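PDB 3RQZ: metallophosphoesterase from Sphaerobacter thermophilus, which binds zinc ions and probably acts as a metal-dependent phosphatase of the metallophosphoesterase superfamily. Local coordinates for residues 93-96 with 97-101; 155-158 with 159-163; 220-223 with 224-228. One frame throughout, in Å; residues are numbered along the deposited sequence.

Contact 1: 93-96 with 97-101; sequences LQAE and HLQYL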
# COMPACT_ATOMS: atom_id res chain seq x y z
N LEU A 93 8.63 17.48 0.40
CA LEU A 93 9.30 16.74 1.45
C LEU A 93 10.41 17.57 2.11
O LEU A 93 11.26 18.17 1.43
CB LEU A 93 9.83 15.42 0.91
CG LEU A 93 8.78 14.53 0.24
CD1 LEU A 93 9.42 13.21 -0.25
CD2 LEU A 93 7.56 14.26 1.17
N GLN A 94 10.37 17.64 3.43
CA GLN A 94 11.41 18.34 4.20
C GLN A 94 12.43 17.31 4.74
O GLN A 94 12.25 16.11 4.53
CB GLN A 94 10.74 19.14 5.30
CG GLN A 94 9.82 20.20 4.71
CD GLN A 94 8.96 20.85 5.75
OE1 GLN A 94 8.34 20.16 6.58
NE2 GLN A 94 8.91 22.19 5.74
N ALA A 95 13.49 17.77 5.44
CA ALA A 95 14.57 16.88 5.87
C ALA A 95 14.07 15.63 6.62
O ALA A 95 14.46 14.52 6.31
CB ALA A 95 15.65 17.63 6.69
N GLU A 96 13.17 15.84 7.57
CA GLU A 96 12.69 14.75 8.42
C GLU A 96 11.95 13.66 7.63
O GLU A 96 12.08 12.48 7.95
CB GLU A 96 11.79 15.30 9.54
CG GLU A 96 10.42 15.79 9.00
CD GLU A 96 9.52 16.36 10.08
OE1 GLU A 96 9.17 17.57 9.97
OE2 GLU A 96 9.17 15.58 11.01
N HIS A 97 11.18 14.06 6.60
CA HIS A 97 10.45 13.12 5.75
C HIS A 97 11.41 12.37 4.85
O HIS A 97 11.25 11.15 4.68
CB HIS A 97 9.41 13.81 4.87
CG HIS A 97 8.56 14.77 5.62
ND1 HIS A 97 8.72 16.13 5.51
CD2 HIS A 97 7.60 14.57 6.55
CE1 HIS A 97 7.87 16.74 6.33
NE2 HIS A 97 7.18 15.81 6.96
N LEU A 98 12.36 13.10 4.26
CA LEU A 98 13.42 12.49 3.46
C LEU A 98 14.25 11.48 4.27
O LEU A 98 14.51 10.38 3.80
CB LEU A 98 14.33 13.57 2.83
CG LEU A 98 13.51 14.47 1.88
CD1 LEU A 98 14.24 15.81 1.59
CD2 LEU A 98 13.16 13.70 0.59
N GLN A 99 14.65 11.85 5.48
CA GLN A 99 15.43 10.94 6.34
C GLN A 99 14.64 9.68 6.68
O GLN A 99 15.18 8.57 6.70
CB GLN A 99 15.86 11.63 7.64
CG GLN A 99 16.94 12.69 7.46
CD GLN A 99 17.12 13.50 8.73
OE1 GLN A 99 16.76 13.05 9.80
NE2 GLN A 99 17.67 14.71 8.61
N TYR A 100 13.35 9.84 6.95
CA TYR A 100 12.57 8.68 7.28
C TYR A 100 12.45 7.71 6.08
O TYR A 100 12.63 6.50 6.23
CB TYR A 100 11.16 9.08 7.77
CG TYR A 100 10.27 7.88 8.00
CD1 TYR A 100 10.45 7.06 9.12
CD2 TYR A 100 9.23 7.57 7.10
CE1 TYR A 100 9.65 5.93 9.34
CE2 TYR A 100 8.42 6.46 7.30
CZ TYR A 100 8.63 5.64 8.44
OH TYR A 100 7.82 4.54 8.66
N LEU A 101 12.08 8.24 4.93
CA LEU A 101 11.95 7.43 3.71
C LEU A 101 13.27 6.75 3.36
O LEU A 101 13.26 5.57 3.03
CB LEU A 101 11.40 8.23 2.55
CG LEU A 101 9.95 8.72 2.73
CD1 LEU A 101 9.62 9.61 1.57
CD2 LEU A 101 8.91 7.58 2.91
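The imidazole of H97 reaches back to the backbone of Q94 and forms the side-chain half of a capping box at the start of helix 95-103. Q94 is the N-cap residue, and its N-H donates to H97 ND1 (Q94 N to H97 ND1, 3.1 Å, 155° at the hydrogen). The donor lies almost in the ring plane, so the bond is made at the ring edge. No Q94 side-chain atom completes the box; H97 N makes a weak bond to the carbonyl Q94 O, which L98 N meets nearly straight at 3.0 Å.

Two side chains frame the ring differently. The amide of Q94 runs alongside it, tilted by only 9°, with Q94 OE1 3.5 Å from H97 CE1 at the rim. E96 instead lies over a face. Its CG is placed between the backbone N and the carbonyl carbon (chi1 71°), which lays the extended chain alongside the imidazole; E96 CG then sits 3.7 Å from the H97 ring centroid, a CH-pi contact almost on the ring normal, with the carboxylate stacked beyond it. H97 NE2 is hydrogen-bonded to E50 of helix 45-55, so both ring nitrogens are engaged and the rotation of the ring is fixed.

The apolar side of the turn belongs to L93, which is buried and also touches C69 of helix 64-69. L93 packs obliquely against L98, its CB 3.8 Å from L98 CD2, while the L93 and L101 side chains cross at about a right angle, L93 CD1 lying 4.0 Å from L101 CD1.

Contact 2: 155-158 with 159-163; sequences LYIR and EDEAL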
# COMPACT_ATOMS: atom_id res chain seq x y z
N LEU A 155 -6.00 -8.69 -3.16
CA LEU A 155 -5.73 -9.96 -3.83
C LEU A 155 -5.28 -10.98 -2.79
O LEU A 155 -4.66 -10.63 -1.78
CB LEU A 155 -4.58 -9.77 -4.85
CG LEU A 155 -4.03 -10.97 -5.62
CD1 LEU A 155 -3.73 -10.64 -7.09
CD2 LEU A 155 -2.76 -11.56 -4.96
N TYR A 156 -5.62 -12.25 -3.03
CA TYR A 156 -4.97 -13.35 -2.35
C TYR A 156 -4.86 -14.56 -3.29
O TYR A 156 -5.74 -14.82 -4.12
CB TYR A 156 -5.67 -13.72 -1.02
CG TYR A 156 -7.10 -14.24 -1.11
CD1 TYR A 156 -8.18 -13.37 -0.96
CD2 TYR A 156 -7.36 -15.61 -1.32
CE1 TYR A 156 -9.49 -13.84 -1.05
CE2 TYR A 156 -8.67 -16.10 -1.38
CZ TYR A 156 -9.72 -15.21 -1.24
OH TYR A 156 -11.01 -15.65 -1.31
N ILE A 157 -3.76 -15.29 -3.16
CA ILE A 157 -3.61 -16.56 -3.89
C ILE A 157 -2.84 -17.54 -3.00
O ILE A 157 -1.90 -17.14 -2.34
CB ILE A 157 -2.90 -16.34 -5.25
CG1 ILE A 157 -2.93 -17.61 -6.11
CG2 ILE A 157 -1.44 -15.78 -5.04
CD1 ILE A 157 -2.58 -17.33 -7.60
N ARG A 158 -3.27 -18.81 -2.95
CA ARG A 158 -2.50 -19.86 -2.28
C ARG A 158 -1.42 -20.47 -3.20
O ARG A 158 -1.51 -20.39 -4.43
CB ARG A 158 -3.41 -20.95 -1.68
CG ARG A 158 -2.72 -21.78 -0.59
CD ARG A 158 -3.70 -22.55 0.29
NE ARG A 158 -4.86 -22.98 -0.46
CZ ARG A 158 -5.14 -24.24 -0.75
NH1 ARG A 158 -6.23 -24.52 -1.47
NH2 ARG A 158 -4.35 -25.23 -0.32
N GLU A 159 -0.40 -21.05 -2.60
CA GLU A 159 0.74 -21.58 -3.36
C GLU A 159 0.32 -22.67 -4.35
O GLU A 159 0.74 -22.65 -5.51
CB GLU A 159 1.81 -22.08 -2.39
CG GLU A 159 3.05 -22.66 -3.04
CD GLU A 159 4.12 -23.08 -2.02
OE1 GLU A 159 3.75 -23.61 -0.94
OE2 GLU A 159 5.32 -22.90 -2.30
N ASP A 160 -0.51 -23.62 -3.91
CA ASP A 160 -0.94 -24.68 -4.82
C ASP A 160 -1.75 -24.16 -6.01
O ASP A 160 -1.62 -24.69 -7.11
CB ASP A 160 -1.69 -25.80 -4.08
CG ASP A 160 -2.96 -25.31 -3.39
OD1 ASP A 160 -3.25 -24.10 -3.34
OD2 ASP A 160 -3.68 -26.18 -2.87
N GLU A 161 -2.56 -23.12 -5.79
CA GLU A 161 -3.33 -22.50 -6.86
C GLU A 161 -2.38 -21.85 -7.85
O GLU A 161 -2.51 -22.07 -9.06
CB GLU A 161 -4.27 -21.39 -6.31
CG GLU A 161 -5.53 -21.87 -5.53
CD GLU A 161 -6.26 -20.72 -4.81
OE1 GLU A 161 -5.60 -19.76 -4.32
OE2 GLU A 161 -7.51 -20.77 -4.72
N ALA A 162 -1.43 -21.05 -7.34
CA ALA A 162 -0.48 -20.36 -8.20
C ALA A 162 0.27 -21.38 -9.05
O ALA A 162 0.44 -21.18 -10.24
CB ALA A 162 0.51 -19.51 -7.36
N LEU A 163 0.70 -22.47 -8.42
CA LEU A 163 1.52 -23.48 -9.13
C LEU A 163 0.71 -24.27 -10.16
O LEU A 163 1.29 -24.80 -11.12
CB LEU A 163 2.22 -24.43 -8.15
CG LEU A 163 3.31 -23.84 -7.23
CD1 LEU A 163 3.80 -24.91 -6.24
CD2 LEU A 163 4.50 -23.22 -7.99
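R158 ends strand 154-158 and serves as N-cap of helix 159-163, the short strand and helix axes standing 85° apart and 5.4 Å at closest approach, with A162 N bonded to R158 O at 3.0 Å. The extended side chain of E161 reaches to the backbone of the N-cap, R158 N donating to E161 OE1 at 2.9 Å on the anti side of the carboxylate, which is the side-chain half of a capping box. The other oxygen, OE2, is bonded to H169.

The R158 chain bends at chi3 and brings its guanidinium over D160. The carboxylate meets a face of the guanidinium, with D160 OD1 3.2 Å from R158 CZ, and the two planes are 64° apart. The salt bridge runs from R158 NH2 to D160 OD2 at 2.8 Å. I157 CG1 stands anti to the backbone N (chi1 -171°), which carries I157 CD1 to 3.8 Å from A162 CB.

Helix 131-137 covers this apolar side, where A134 touches both I157 and A162. Strand 154-158 is an outer strand of the mixed sheet, paired antiparallel with 184-188, and E159 reaches R183, just before that partner strand, through a salt bridge.

Contact 3: 220-223 with 224-228; sequences YRIA and DTQAQ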
# COMPACT_ATOMS: atom_id res chain seq x y z
N TYR A 220 -14.63 7.28 1.78
CA TYR A 220 -13.99 8.44 2.38
C TYR A 220 -14.41 9.64 1.56
O TYR A 220 -15.06 9.48 0.53
CB TYR A 220 -12.46 8.28 2.43
CG TYR A 220 -11.76 8.33 1.08
CD1 TYR A 220 -11.60 7.18 0.31
CD2 TYR A 220 -11.24 9.54 0.57
CE1 TYR A 220 -10.94 7.22 -0.94
CE2 TYR A 220 -10.58 9.59 -0.68
CZ TYR A 220 -10.44 8.43 -1.42
OH TYR A 220 -9.80 8.50 -2.63
N ARG A 221 -14.10 10.85 2.03
CA ARG A 221 -14.57 12.03 1.34
C ARG A 221 -13.65 12.37 0.17
O ARG A 221 -12.77 13.22 0.29
CB ARG A 221 -14.75 13.20 2.31
CG ARG A 221 -15.93 13.02 3.29
CD ARG A 221 -16.20 14.30 4.13
NE ARG A 221 -15.07 14.65 5.00
CZ ARG A 221 -14.79 14.03 6.16
NH1 ARG A 221 -15.56 13.04 6.59
NH2 ARG A 221 -13.73 14.40 6.88
N ILE A 222 -13.88 11.71 -0.96
CA ILE A 222 -13.11 11.90 -2.18
C ILE A 222 -13.10 13.36 -2.62
O ILE A 222 -12.06 13.88 -3.03
CB ILE A 222 -13.65 11.00 -3.34
CG1 ILE A 222 -13.40 9.52 -3.04
CG2 ILE A 222 -12.99 11.37 -4.68
CD1 ILE A 222 -14.21 8.59 -3.92
N ALA A 223 -14.25 14.03 -2.49
CA ALA A 223 -14.39 15.46 -2.81
C ALA A 223 -13.34 16.30 -2.09
O ALA A 223 -12.83 17.27 -2.66
CB ALA A 223 -15.79 15.97 -2.46
N ASP A 224 -13.02 15.93 -0.86
CA ASP A 224 -12.08 16.73 -0.05
C ASP A 224 -10.63 16.54 -0.55
O ASP A 224 -9.88 17.52 -0.68
CB ASP A 224 -12.16 16.35 1.44
CG ASP A 224 -13.47 16.79 2.11
OD1 ASP A 224 -14.34 17.41 1.45
OD2 ASP A 224 -13.61 16.50 3.32
N THR A 225 -10.25 15.30 -0.84
CA THR A 225 -8.94 15.04 -1.43
C THR A 225 -8.85 15.74 -2.79
O THR A 225 -7.85 16.38 -3.12
CB THR A 225 -8.68 13.54 -1.56
OG1 THR A 225 -8.51 12.98 -0.26
CG2 THR A 225 -7.42 13.25 -2.38
N GLN A 226 -9.92 15.61 -3.58
CA GLN A 226 -9.99 16.25 -4.88
C GLN A 226 -9.83 17.78 -4.77
O GLN A 226 -9.06 18.37 -5.51
CB GLN A 226 -11.27 15.86 -5.61
CG GLN A 226 -11.26 14.42 -6.14
CD GLN A 226 -12.53 14.15 -6.95
OE1 GLN A 226 -13.59 14.61 -6.57
NE2 GLN A 226 -12.41 13.41 -8.05
N ALA A 227 -10.52 18.40 -3.81
CA ALA A 227 -10.38 19.84 -3.54
C ALA A 227 -8.93 20.22 -3.19
O ALA A 227 -8.39 21.24 -3.68
CB ALA A 227 -11.31 20.27 -2.42
N GLN A 228 -8.30 19.42 -2.35
CA GLN A 228 -6.94 19.66 -1.93
C GLN A 228 -5.97 19.52 -3.11
O GLN A 228 -5.00 20.25 -3.19
CB GLN A 228 -6.54 18.66 -0.82
CG GLN A 228 -7.28 18.83 0.50
CD GLN A 228 -7.02 17.69 1.47
OE1 GLN A 228 -6.33 16.70 1.15
NE2 GLN A 228 -7.55 17.83 2.68
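R221 and D224 join across the start of helix 222-232, with the N-cap residue supplying both a side chain and a carbonyl to the first turn. The arginine chain leaves beside its own backbone N, then bends at chi3 (-64°), which turns NE toward the aspartate. R221 NE donates to D224 OD2 at 2.9 Å, within a salt bridge. The oxygen lies at the edge of the guanidinium, 9° from its plane, yet the donor stands above the carboxylate plane, the two flat groups being 63° apart. R221 CB lies alongside the same oxygen, 3.6 Å from D224 OD2. The backbone repeats the link, D224 N bonding R221 O at 3.0 Å, while T225 N reaches the same carbonyl only weakly.

I222 turns its two branches to different partners. CG2, anti to the backbone N, rests against the amide of Q226, I222 CG2 being 3.6 Å from Q226 CD, whereas CG1 lies over one face of the Y220 ring, offset toward the rim. The Q226 chain is extended beyond CG, and its NE2 is bonded to the carbonyl of V239. In the backbone, Q226 N bonds I222 O at 2.8 Å.

Y220 and T225 cross at about a right angle, with T225 OG1 at the ring edge, 4.0 Å from Y220 CE2. Both hydroxyls find N15: T225 OG1 is bonded to its OD1 and Y220 OH to its ND2. R221 is also the centre of an inverse gamma turn, and this turn leading from strand 212-218 into an N-capped helix is a strand-to-helix junction set beside helix 16-26, the Y220 side chain lying about 10 Å from that of the zinc ligand H152.

All three contacts are helix starts, each with an N-cap residue. Contacts 1 and 2 share one device, a side chain three residues on that accepts the N-cap N-H: an imidazole tied to E50 of helix 45-55 in the first, a carboxylate in the second. In contact 3 the carboxylate at that position takes the arginine side chain of the N-cap instead. Contacts 2 and 3 both pair a cap arginine with an aspartate, over the guanidinium face in 158-160 but at its edge in 221-224. Contacts 1 and 2 are partly buried, contact 3 a surface contact. Contact 2 alone joins a strand to a helix and lies away from the zinc site; contacts 1 and 3 come nearer to it.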